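Local atomic coordinates of transcriptional activator TenA-1 (Sulfolobus solfataricus P2, PDB entry 2QZC), a protein that is probably a TenA-like thiaminase acting in thiamin metabolism, built on the all-helical heme oxygenase-like fold. Residues L131-S142 with Y168-L179; Y141-I149 with T158-T166. All blocks are in the same frame, centred on the assembly; numbering follows the deposited sequence.

Contact 1 (L131-S142 with Y168-L179); sequences LVAWTPCMFGYS and YKKRIEAILYAL. With GOL (glycerol), chain F.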
loop_
_atom_site.group_PDB
_atom_site.type_symbol
_atom_site.label_atom_id
_atom_site.label_comp_id
_atom_site.label_asym_id
_atom_site.label_seq_id
_atom_site.Cartn_x
_atom_site.Cartn_y
_atom_site.Cartn_z
ATOM N N LEU A 131 -0.562 7.512 -11.781
ATOM C CA LEU A 131 -0.066 6.385 -12.577
ATOM C C LEU A 131 0.696 6.844 -13.806
ATOM O O LEU A 131 1.783 6.341 -14.076
ATOM C CB LEU A 131 -1.253 5.445 -12.917
ATOM C CG LEU A 131 -0.957 4.204 -13.692
ATOM C CD1 LEU A 131 0.084 3.292 -13.028
ATOM C CD2 LEU A 131 -2.312 3.492 -13.917
ATOM N N VAL A 132 0.154 7.828 -14.516
ATOM C CA VAL A 132 0.839 8.389 -15.662
ATOM C C VAL A 132 2.144 9.079 -15.205
ATOM O O VAL A 132 3.199 8.901 -15.853
ATOM C CB VAL A 132 -0.070 9.304 -16.499
ATOM C CG1 VAL A 132 0.670 10.061 -17.563
ATOM C CG2 VAL A 132 -1.211 8.452 -17.117
ATOM N N ALA A 133 2.097 9.838 -14.094
ATOM C CA ALA A 133 3.301 10.503 -13.595
ATOM C C ALA A 133 4.400 9.555 -13.167
ATOM O O ALA A 133 5.569 9.902 -13.213
ATOM C CB ALA A 133 2.927 11.421 -12.433
ATOM N N TRP A 134 4.019 8.373 -12.702
ATOM C CA TRP A 134 4.910 7.350 -12.176
ATOM C C TRP A 134 5.511 6.443 -13.250
ATOM O O TRP A 134 6.558 5.842 -13.043
ATOM C CB TRP A 134 4.067 6.501 -11.195
ATOM C CG TRP A 134 4.772 5.483 -10.388
ATOM C CD1 TRP A 134 5.986 5.604 -9.793
ATOM C CD2 TRP A 134 4.283 4.176 -10.046
ATOM N NE1 TRP A 134 6.268 4.465 -9.068
ATOM C CE2 TRP A 134 5.252 3.568 -9.202
ATOM C CE3 TRP A 134 3.111 3.481 -10.348
ATOM C CZ2 TRP A 134 5.105 2.236 -8.704
ATOM C CZ3 TRP A 134 2.943 2.178 -9.831
ATOM C CH2 TRP A 134 3.928 1.597 -9.020
ATOM N N THR A 135 4.878 6.363 -14.420
ATOM C CA THR A 135 5.294 5.411 -15.463
ATOM C C THR A 135 6.696 5.665 -16.007
ATOM O O THR A 135 7.430 4.710 -16.162
ATOM C CB THR A 135 4.228 5.319 -16.553
ATOM O OG1 THR A 135 3.042 4.784 -15.953
ATOM C CG2 THR A 135 4.677 4.355 -17.660
ATOM N N PRO A 136 7.110 6.942 -16.243
ATOM C CA PRO A 136 8.489 7.120 -16.754
ATOM C C PRO A 136 9.590 6.527 -15.883
ATOM O O PRO A 136 10.493 5.846 -16.392
ATOM C CB PRO A 136 8.592 8.641 -16.882
ATOM C CG PRO A 136 7.167 9.049 -17.214
ATOM C CD PRO A 136 6.354 8.212 -16.295
ATOM N N CYS A 137 9.513 6.725 -14.572
ATOM C CA CYS A 137 10.472 6.167 -13.653
ATOM C C CYS A 137 10.498 4.635 -13.722
ATOM O O CYS A 137 11.548 4.017 -13.871
ATOM C CB CYS A 137 10.085 6.613 -12.257
ATOM S SG CYS A 137 10.979 5.825 -11.027
HETATM N N MSE A 138 9.317 4.038 -13.676
HETATM C CA MSE A 138 9.243 2.575 -13.603
HETATM C C MSE A 138 9.588 1.906 -14.905
HETATM O O MSE A 138 10.487 1.049 -14.967
HETATM C CB MSE A 138 7.851 2.164 -13.124
HETATM C CG MSE A 138 7.495 2.679 -11.732
HETATM SE SE MSE A 138 8.688 2.116 -10.260
HETATM C CE MSE A 138 8.432 0.243 -10.387
ATOM N N PHE A 139 8.950 2.338 -15.960
ATOM C CA PHE A 139 9.160 1.741 -17.284
ATOM C C PHE A 139 10.538 2.081 -17.819
ATOM O O PHE A 139 11.236 1.202 -18.348
ATOM C CB PHE A 139 8.061 2.179 -18.288
ATOM C CG PHE A 139 8.133 1.461 -19.624
ATOM C CD1 PHE A 139 7.556 0.221 -19.741
ATOM C CD2 PHE A 139 8.770 2.033 -20.711
ATOM C CE1 PHE A 139 7.610 -0.451 -20.935
ATOM C CE2 PHE A 139 8.853 1.340 -21.919
ATOM C CZ PHE A 139 8.275 0.105 -22.010
ATOM N N GLY A 140 10.967 3.331 -17.661
ATOM C CA GLY A 140 12.251 3.752 -18.152
ATOM C C GLY A 140 13.370 3.005 -17.484
ATOM O O GLY A 140 14.339 2.641 -18.146
ATOM N N TYR A 141 13.280 2.767 -16.180
ATOM C CA TYR A 141 14.339 2.000 -15.513
ATOM C C TYR A 141 14.409 0.539 -15.989
ATOM O O TYR A 141 15.492 -0.051 -15.994
ATOM C CB TYR A 141 14.250 2.103 -13.986
ATOM C CG TYR A 141 14.973 3.300 -13.396
ATOM C CD1 TYR A 141 14.823 4.598 -13.923
ATOM C CD2 TYR A 141 15.822 3.146 -12.329
ATOM C CE1 TYR A 141 15.466 5.705 -13.353
ATOM C CE2 TYR A 141 16.444 4.239 -11.747
ATOM C CZ TYR A 141 16.337 5.498 -12.282
ATOM O OH TYR A 141 16.986 6.555 -11.687
ATOM N N SER A 142 13.289 -0.015 -16.421
ATOM C CA SER A 142 13.290 -1.369 -17.017
ATOM C C SER A 142 14.181 -1.386 -18.269
ATOM O O SER A 142 15.040 -2.282 -18.434
ATOM C CB SER A 142 11.867 -1.788 -17.362
ATOM O OG SER A 142 11.853 -3.156 -17.763
ATOM N N TYR A 168 11.347 -7.607 -11.462
ATOM C CA TYR A 168 11.060 -6.220 -11.837
ATOM C C TYR A 168 10.161 -6.189 -13.068
ATOM O O TYR A 168 9.209 -5.386 -13.106
ATOM C CB TYR A 168 12.343 -5.431 -12.074
ATOM C CG TYR A 168 12.075 -3.937 -12.195
ATOM C CD1 TYR A 168 11.891 -3.166 -11.040
ATOM C CD2 TYR A 168 12.080 -3.300 -13.434
ATOM C CE1 TYR A 168 11.621 -1.795 -11.139
ATOM C CE2 TYR A 168 11.815 -1.933 -13.533
ATOM C CZ TYR A 168 11.605 -1.199 -12.381
ATOM O OH TYR A 168 11.354 0.152 -12.451
ATOM N N LYS A 169 10.408 -7.049 -14.061
ATOM C CA LYS A 169 9.545 -7.070 -15.246
ATOM C C LYS A 169 8.088 -7.385 -14.901
ATOM O O LYS A 169 7.167 -6.825 -15.508
ATOM C CB LYS A 169 10.033 -8.041 -16.326
ATOM C CG LYS A 169 11.480 -7.835 -16.782
ATOM C CD LYS A 169 11.945 -6.409 -16.928
ATOM C CE LYS A 169 13.338 -6.350 -17.526
ATOM N NZ LYS A 169 13.930 -4.967 -17.516
ATOM N N LYS A 170 7.881 -8.257 -13.901
ATOM C CA LYS A 170 6.520 -8.586 -13.421
ATOM C C LYS A 170 5.847 -7.356 -12.816
ATOM O O LYS A 170 4.637 -7.139 -13.000
ATOM C CB LYS A 170 6.537 -9.751 -12.418
ATOM C CG LYS A 170 6.807 -11.092 -13.046
ATOM C CD LYS A 170 6.830 -12.149 -11.948
ATOM C CE LYS A 170 7.080 -13.543 -12.502
ATOM N NZ LYS A 170 7.241 -14.545 -11.399
ATOM N N ARG A 171 6.626 -6.547 -12.084
ATOM C CA ARG A 171 6.104 -5.292 -11.542
ATOM C C ARG A 171 5.649 -4.378 -12.685
ATOM O O ARG A 171 4.554 -3.791 -12.612
ATOM C CB ARG A 171 7.144 -4.522 -10.740
ATOM C CG ARG A 171 7.457 -4.979 -9.356
ATOM C CD ARG A 171 8.397 -3.911 -8.739
ATOM N NE ARG A 171 8.847 -4.198 -7.385
ATOM C CZ ARG A 171 9.783 -5.080 -7.037
ATOM N NH1 ARG A 171 10.365 -5.891 -7.925
ATOM N NH2 ARG A 171 10.099 -5.201 -5.749
ATOM N N ILE A 172 6.486 -4.251 -13.712
ATOM C CA ILE A 172 6.159 -3.412 -14.874
ATOM C C ILE A 172 4.900 -3.922 -15.570
ATOM O O ILE A 172 4.028 -3.153 -15.959
ATOM C CB ILE A 172 7.325 -3.235 -15.859
ATOM C CG1 ILE A 172 8.546 -2.669 -15.143
ATOM C CG2 ILE A 172 6.906 -2.426 -17.085
ATOM C CD1 ILE A 172 8.305 -1.356 -14.365
ATOM N N GLU A 173 4.793 -5.240 -15.739
ATOM C CA GLU A 173 3.579 -5.785 -16.336
ATOM C C GLU A 173 2.316 -5.410 -15.568
ATOM O O GLU A 173 1.323 -5.062 -16.187
ATOM C CB GLU A 173 3.686 -7.311 -16.475
ATOM C CG GLU A 173 4.676 -7.719 -17.537
ATOM C CD GLU A 173 5.008 -9.216 -17.575
ATOM O OE1 GLU A 173 4.543 -9.990 -16.703
ATOM O OE2 GLU A 173 5.786 -9.574 -18.478
ATOM N N ALA A 174 2.370 -5.462 -14.230
ATOM C CA ALA A 174 1.219 -5.092 -13.400
ATOM C C ALA A 174 0.868 -3.589 -13.557
ATOM O O ALA A 174 -0.300 -3.211 -13.608
ATOM C CB ALA A 174 1.475 -5.440 -11.940
ATOM N N ILE A 175 1.904 -2.746 -13.646
ATOM C CA ILE A 175 1.715 -1.303 -13.844
ATOM C C ILE A 175 1.078 -1.030 -15.202
ATOM O O ILE A 175 0.135 -0.246 -15.296
ATOM C CB ILE A 175 3.066 -0.563 -13.654
ATOM C CG1 ILE A 175 3.510 -0.660 -12.182
ATOM C CG2 ILE A 175 2.953 0.929 -14.154
ATOM C CD1 ILE A 175 4.996 -0.312 -11.934
ATOM N N LEU A 176 1.558 -1.716 -16.241
ATOM C CA LEU A 176 1.019 -1.539 -17.594
ATOM C C LEU A 176 -0.421 -2.045 -17.694
ATOM O O LEU A 176 -1.196 -1.443 -18.422
ATOM C CB LEU A 176 1.930 -2.144 -18.669
ATOM C CG LEU A 176 3.317 -1.480 -18.856
ATOM C CD1 LEU A 176 4.102 -2.109 -20.002
ATOM C CD2 LEU A 176 3.238 0.054 -19.075
ATOM N N TYR A 177 -0.775 -3.139 -16.988
ATOM C CA TYR A 177 -2.160 -3.637 -16.936
ATOM C C TYR A 177 -3.085 -2.531 -16.370
ATOM O O TYR A 177 -4.191 -2.286 -16.870
ATOM C CB TYR A 177 -2.174 -4.933 -16.100
ATOM C CG TYR A 177 -3.492 -5.668 -15.954
ATOM C CD1 TYR A 177 -4.228 -6.063 -17.079
ATOM C CD2 TYR A 177 -3.959 -6.059 -14.688
ATOM C CE1 TYR A 177 -5.445 -6.767 -16.938
ATOM C CE2 TYR A 177 -5.166 -6.787 -14.537
ATOM C CZ TYR A 177 -5.896 -7.128 -15.665
ATOM O OH TYR A 177 -7.076 -7.827 -15.520
ATOM N N ALA A 178 -2.624 -1.851 -15.317
ATOM C CA ALA A 178 -3.386 -0.733 -14.736
ATOM C C ALA A 178 -3.431 0.474 -15.692
ATOM O O ALA A 178 -4.456 1.109 -15.843
ATOM C CB ALA A 178 -2.788 -0.292 -13.408
ATOM N N LEU A 179 -2.295 0.784 -16.323
ATOM C CA LEU A 179 -2.222 1.894 -17.279
ATOM C C LEU A 179 -3.153 1.699 -18.471
ATOM O O LEU A 179 -3.711 2.691 -18.965
ATOM C CB LEU A 179 -0.779 2.129 -17.762
ATOM C CG LEU A 179 -0.482 3.327 -18.665
ATOM C CD1 LEU A 179 -0.718 4.650 -17.912
ATOM C CD2 LEU A 179 0.945 3.284 -19.147
HETATM C C1 GOL F . 12.033 -3.793 -21.024
HETATM O O1 GOL F . 12.434 -5.015 -20.423
HETATM C C2 GOL F . 10.542 -3.835 -21.366
HETATM O O2 GOL F . 10.310 -3.132 -22.585
HETATM C C3 GOL F . 9.691 -3.246 -20.233
HETATM O O3 GOL F . 9.593 -4.051 -19.071
#

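Contact 2 (Y141-I149 with T158-T166); sequences YSIVGDYVI and TWASFYAST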
loop_
_atom_site.group_PDB
_atom_site.type_symbol
_atom_site.label_atom_id
_atom_site.label_comp_id
_atom_site.label_asym_id
_atom_site.label_seq_id
_atom_site.Cartn_x
_atom_site.Cartn_y
_atom_site.Cartn_z
ATOM N N TYR A 141 13.280 2.767 -16.180
ATOM C CA TYR A 141 14.339 2.000 -15.513
ATOM C C TYR A 141 14.409 0.539 -15.989
ATOM O O TYR A 141 15.492 -0.051 -15.994
ATOM C CB TYR A 141 14.250 2.103 -13.986
ATOM C CG TYR A 141 14.973 3.300 -13.396
ATOM C CD1 TYR A 141 14.823 4.598 -13.923
ATOM C CD2 TYR A 141 15.822 3.146 -12.329
ATOM C CE1 TYR A 141 15.466 5.705 -13.353
ATOM C CE2 TYR A 141 16.444 4.239 -11.747
ATOM C CZ TYR A 141 16.337 5.498 -12.282
ATOM O OH TYR A 141 16.986 6.555 -11.687
ATOM N N SER A 142 13.289 -0.015 -16.421
ATOM C CA SER A 142 13.290 -1.369 -17.017
ATOM C C SER A 142 14.181 -1.386 -18.269
ATOM O O SER A 142 15.040 -2.282 -18.434
ATOM C CB SER A 142 11.867 -1.788 -17.362
ATOM O OG SER A 142 11.853 -3.156 -17.763
ATOM N N ILE A 143 14.020 -0.363 -19.121
ATOM C CA ILE A 143 14.777 -0.186 -20.375
ATOM C C ILE A 143 16.257 0.035 -20.083
ATOM O O ILE A 143 17.158 -0.529 -20.729
ATOM C CB ILE A 143 14.196 1.023 -21.200
ATOM C CG1 ILE A 143 12.866 0.599 -21.816
ATOM C CG2 ILE A 143 15.155 1.517 -22.315
ATOM C CD1 ILE A 143 12.151 1.720 -22.493
ATOM N N VAL A 144 16.519 0.909 -19.140
ATOM C CA VAL A 144 17.880 1.249 -18.779
ATOM C C VAL A 144 18.609 0.057 -18.176
ATOM O O VAL A 144 19.778 -0.179 -18.497
ATOM C CB VAL A 144 17.905 2.473 -17.832
ATOM C CG1 VAL A 144 19.318 2.731 -17.241
ATOM C CG2 VAL A 144 17.350 3.715 -18.557
ATOM N N GLY A 145 17.938 -0.686 -17.313
ATOM C CA GLY A 145 18.536 -1.882 -16.728
ATOM C C GLY A 145 18.908 -2.902 -17.786
ATOM O O GLY A 145 20.006 -3.487 -17.712
ATOM N N ASP A 146 18.058 -3.102 -18.797
ATOM C CA ASP A 146 18.382 -4.047 -19.901
ATOM C C ASP A 146 19.636 -3.623 -20.667
ATOM O O ASP A 146 20.352 -4.488 -21.212
ATOM C CB ASP A 146 17.239 -4.173 -20.893
ATOM C CG ASP A 146 16.010 -4.824 -20.304
ATOM O OD1 ASP A 146 16.060 -5.471 -19.228
ATOM O OD2 ASP A 146 14.958 -4.668 -20.962
ATOM N N TYR A 147 19.900 -2.328 -20.738
ATOM C CA TYR A 147 21.067 -1.794 -21.421
ATOM C C TYR A 147 22.336 -1.891 -20.575
ATOM O O TYR A 147 23.379 -2.417 -21.005
ATOM C CB TYR A 147 20.806 -0.357 -21.831
ATOM C CG TYR A 147 21.932 0.317 -22.563
ATOM C CD1 TYR A 147 22.330 -0.106 -23.817
ATOM C CD2 TYR A 147 22.574 1.412 -22.009
ATOM C CE1 TYR A 147 23.387 0.559 -24.494
ATOM C CE2 TYR A 147 23.602 2.074 -22.659
ATOM C CZ TYR A 147 24.001 1.656 -23.898
ATOM O OH TYR A 147 25.034 2.354 -24.512
ATOM N N VAL A 148 22.253 -1.397 -19.349
ATOM C CA VAL A 148 23.396 -1.305 -18.462
ATOM C C VAL A 148 23.889 -2.644 -17.920
ATOM O O VAL A 148 25.062 -2.741 -17.497
ATOM C CB VAL A 148 23.102 -0.271 -17.330
ATOM C CG1 VAL A 148 24.246 -0.132 -16.272
ATOM C CG2 VAL A 148 22.808 1.117 -17.932
ATOM N N ILE A 149 23.056 -3.692 -17.967
ATOM C CA ILE A 149 23.482 -5.039 -17.492
ATOM C C ILE A 149 24.717 -5.558 -18.232
ATOM O O ILE A 149 25.440 -6.376 -17.675
ATOM C CB ILE A 149 22.297 -6.060 -17.547
ATOM C CG1 ILE A 149 22.569 -7.310 -16.706
ATOM C CG2 ILE A 149 21.887 -6.381 -18.984
ATOM C CD1 ILE A 149 22.743 -7.060 -15.237
ATOM N N THR A 158 25.694 -4.803 -11.201
ATOM C CA THR A 158 24.903 -5.164 -10.002
ATOM C C THR A 158 23.649 -4.297 -9.882
ATOM O O THR A 158 22.549 -4.820 -9.662
ATOM C CB THR A 158 25.731 -5.041 -8.715
ATOM O OG1 THR A 158 26.853 -5.947 -8.771
ATOM C CG2 THR A 158 24.892 -5.386 -7.465
ATOM N N TRP A 159 23.823 -2.985 -10.044
ATOM C CA TRP A 159 22.674 -2.066 -10.008
ATOM C C TRP A 159 21.661 -2.450 -11.067
ATOM O O TRP A 159 20.459 -2.574 -10.778
ATOM C CB TRP A 159 23.172 -0.637 -10.242
ATOM C CG TRP A 159 22.066 0.399 -10.373
ATOM C CD1 TRP A 159 21.455 1.089 -9.357
ATOM C CD2 TRP A 159 21.507 0.880 -11.583
ATOM N NE1 TRP A 159 20.511 1.920 -9.867
ATOM C CE2 TRP A 159 20.500 1.823 -11.224
ATOM C CE3 TRP A 159 21.687 0.570 -12.930
ATOM C CZ2 TRP A 159 19.728 2.484 -12.181
ATOM C CZ3 TRP A 159 20.902 1.181 -13.871
ATOM C CH2 TRP A 159 19.932 2.160 -13.494
ATOM N N ALA A 160 22.131 -2.656 -12.300
ATOM C CA ALA A 160 21.260 -2.987 -13.422
ATOM C C ALA A 160 20.542 -4.314 -13.276
ATOM O O ALA A 160 19.402 -4.451 -13.753
ATOM C CB ALA A 160 22.019 -2.942 -14.764
ATOM N N SER A 161 21.159 -5.272 -12.575
ATOM C CA SER A 161 20.580 -6.619 -12.457
ATOM C C SER A 161 19.229 -6.595 -11.783
ATOM O O SER A 161 18.377 -7.418 -12.123
ATOM C CB SER A 161 21.533 -7.574 -11.741
ATOM O OG SER A 161 21.660 -7.238 -10.371
ATOM N N PHE A 162 19.003 -5.654 -10.852
ATOM C CA PHE A 162 17.677 -5.550 -10.261
ATOM C C PHE A 162 16.603 -5.160 -11.307
ATOM O O PHE A 162 15.557 -5.804 -11.426
ATOM C CB PHE A 162 17.649 -4.600 -9.098
ATOM C CG PHE A 162 16.261 -4.364 -8.584
ATOM C CD1 PHE A 162 15.467 -5.453 -8.161
ATOM C CD2 PHE A 162 15.706 -3.086 -8.596
ATOM C CE1 PHE A 162 14.144 -5.252 -7.730
ATOM C CE2 PHE A 162 14.404 -2.878 -8.142
ATOM C CZ PHE A 162 13.621 -3.967 -7.712
ATOM N N TYR A 163 16.901 -4.123 -12.083
ATOM C CA TYR A 163 15.965 -3.620 -13.079
ATOM C C TYR A 163 15.795 -4.521 -14.290
ATOM O O TYR A 163 14.771 -4.432 -14.962
ATOM C CB TYR A 163 16.341 -2.179 -13.466
ATOM C CG TYR A 163 16.345 -1.281 -12.253
ATOM C CD1 TYR A 163 15.164 -0.939 -11.647
ATOM C CD2 TYR A 163 17.513 -0.804 -11.691
ATOM C CE1 TYR A 163 15.136 -0.170 -10.504
ATOM C CE2 TYR A 163 17.483 -0.006 -10.549
ATOM C CZ TYR A 163 16.290 0.320 -9.968
ATOM O OH TYR A 163 16.248 1.123 -8.832
ATOM N N ALA A 164 16.813 -5.354 -14.572
ATOM C CA ALA A 164 16.775 -6.350 -15.648
ATOM C C ALA A 164 16.103 -7.667 -15.203
ATOM O O ALA A 164 15.842 -8.533 -16.054
ATOM C CB ALA A 164 18.231 -6.629 -16.150
ATOM N N SER A 165 15.794 -7.824 -13.915
ATOM C CA SER A 165 15.290 -9.092 -13.358
ATOM C C SER A 165 13.845 -9.392 -13.727
ATOM O O SER A 165 13.063 -8.476 -14.022
ATOM C CB SER A 165 15.388 -9.093 -11.825
ATOM O OG SER A 165 14.443 -8.221 -11.219
ATOM N N THR A 166 13.501 -10.682 -13.691
ATOM C CA THR A 166 12.130 -11.080 -14.000
ATOM C C THR A 166 11.153 -10.514 -12.962
ATOM O O THR A 166 10.037 -10.154 -13.335
ATOM C CB THR A 166 11.976 -12.617 -14.193
ATOM O OG1 THR A 166 12.606 -13.297 -13.106
ATOM C CG2 THR A 166 12.624 -13.021 -15.509
HETATM O O HOH W 1 16.383 -8.205 -18.905
#

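Contact 1 (L131-S142 with Y168-L179)
S142 OG is gripped by two partners: K169 NZ donates to it at 2.8 Å, and O3 of a glycerol, probably from the crystallisation liquor, bonds it at the same length. The lysine chain bends at its second torsion (chi2 -40°) and then runs straight, which carries NZ across to S142 OG; the same NZ also bonds Y163 O and forms a salt bridge with D146. One turn before S142, M138 O accepts from Y168 OH at 2.8 Å, in the carbonyl plane and on a lone pair (C=O...O angle 113°), which fixes the phenol end, the ring edge facing that oxygen and S142 CB. CE of M138, a selenomethionine bent at two torsions, folds against that ring and against I175 CD1. I175 is a knob in the hole formed by L131, W134, T135 and M138, its CD1 lying 3.6 Å from W134 CH2, off-centre in a CH-pi contact. F139 brings the edge of its ring to I172, F139 CD1 3.8 Å from I172 CG2, while L131 CD2 reaches L179 N at 3.6 Å. The helix is kinked at P136 and C137; A133 O, the usual partner of the C137 amide, is bonded by S195 OG. The two segments run in broadly opposite directions, at 145°, their axes 10.1 Å apart at closest approach, an ordinary spacing for an apolar helix pair. Helix 186-208 packs on V132 and C137, helix 38-63 on W134 and M138, helix 6-14 on F139 and L176, and helix 68-78 on W134 and A178, placing this pair within the bundle.

Contact 2 (Y141-I149 with T158-T166)
Y141 drives a ring edge into the face of Y163, in a T-shaped pair with planes at 80° and centroids 5.2 Å apart. Y141 CD2 does the touching, 3.7 Å from Y163 CZ, and the Y163 ring is sandwiched, off-centre, between it and F162 CD2, which restricts its tilt. W159 completes the cluster: with CG anti to the backbone N (chi1 174°), its indole swings toward helix 127-148, meets Y141 obliquely and takes V144 CG1 at its edge, in plane, 3.8 Å from W159 CH2. Y163 CE2 lies over one indole face. Farther along, the backbones almost touch. G145 CA and A160 CA are 4.4 Å apart and the axes approach to 7.4 Å: G145 has no side chain, its CA lying against Y163 CB, and A160 has only a CB, which rests 3.4 Å from I149 N. I149 sets CG1 anti to its N (chi1 -163°) and CG2 between N and C; this rotamer, with the turn at chi2, lays I149 CD1 on S161 CA at 3.5 Å. S161 turns its hydroxyl back to T158 O. At the exposed side, a water donates to D146 OD1, at 2.8 Å, and to A164 O; D146 OD1 also pairs with K169 NZ in a salt bridge. No direct hydrogen bond joins the segments, so shape and aromatic packing carry the join. The phenol hydroxyls look elsewhere, Y141 OH to Y44 OH and Y163 OH weakly to a glycerol. That glycerol and an imidazole beside Y141 probably come from the crystallisation liquor, yet are consistent with an aromatic-lined pocket for a small polar ligand.

The two contacts, with centres about 14 Å apart, are built on one long helix, 127-148: contact 1 uses its middle and contact 2 its C-terminal part, with Y141 and S142 belonging to both. The chain then returns through two successive helices, 154-164 in contact 2 and 166-179 in contact 1, so the inner pairing closes within the span of the outer one. At the junction, S165 OG caps Y168 N, and K169 joins the two contacts. Helices 154-164 and 166-179 thus successively cover the same long helix, part of the all-helical heme oxygenase-like fold, all inside the TENA/THI-4/PQQC family region.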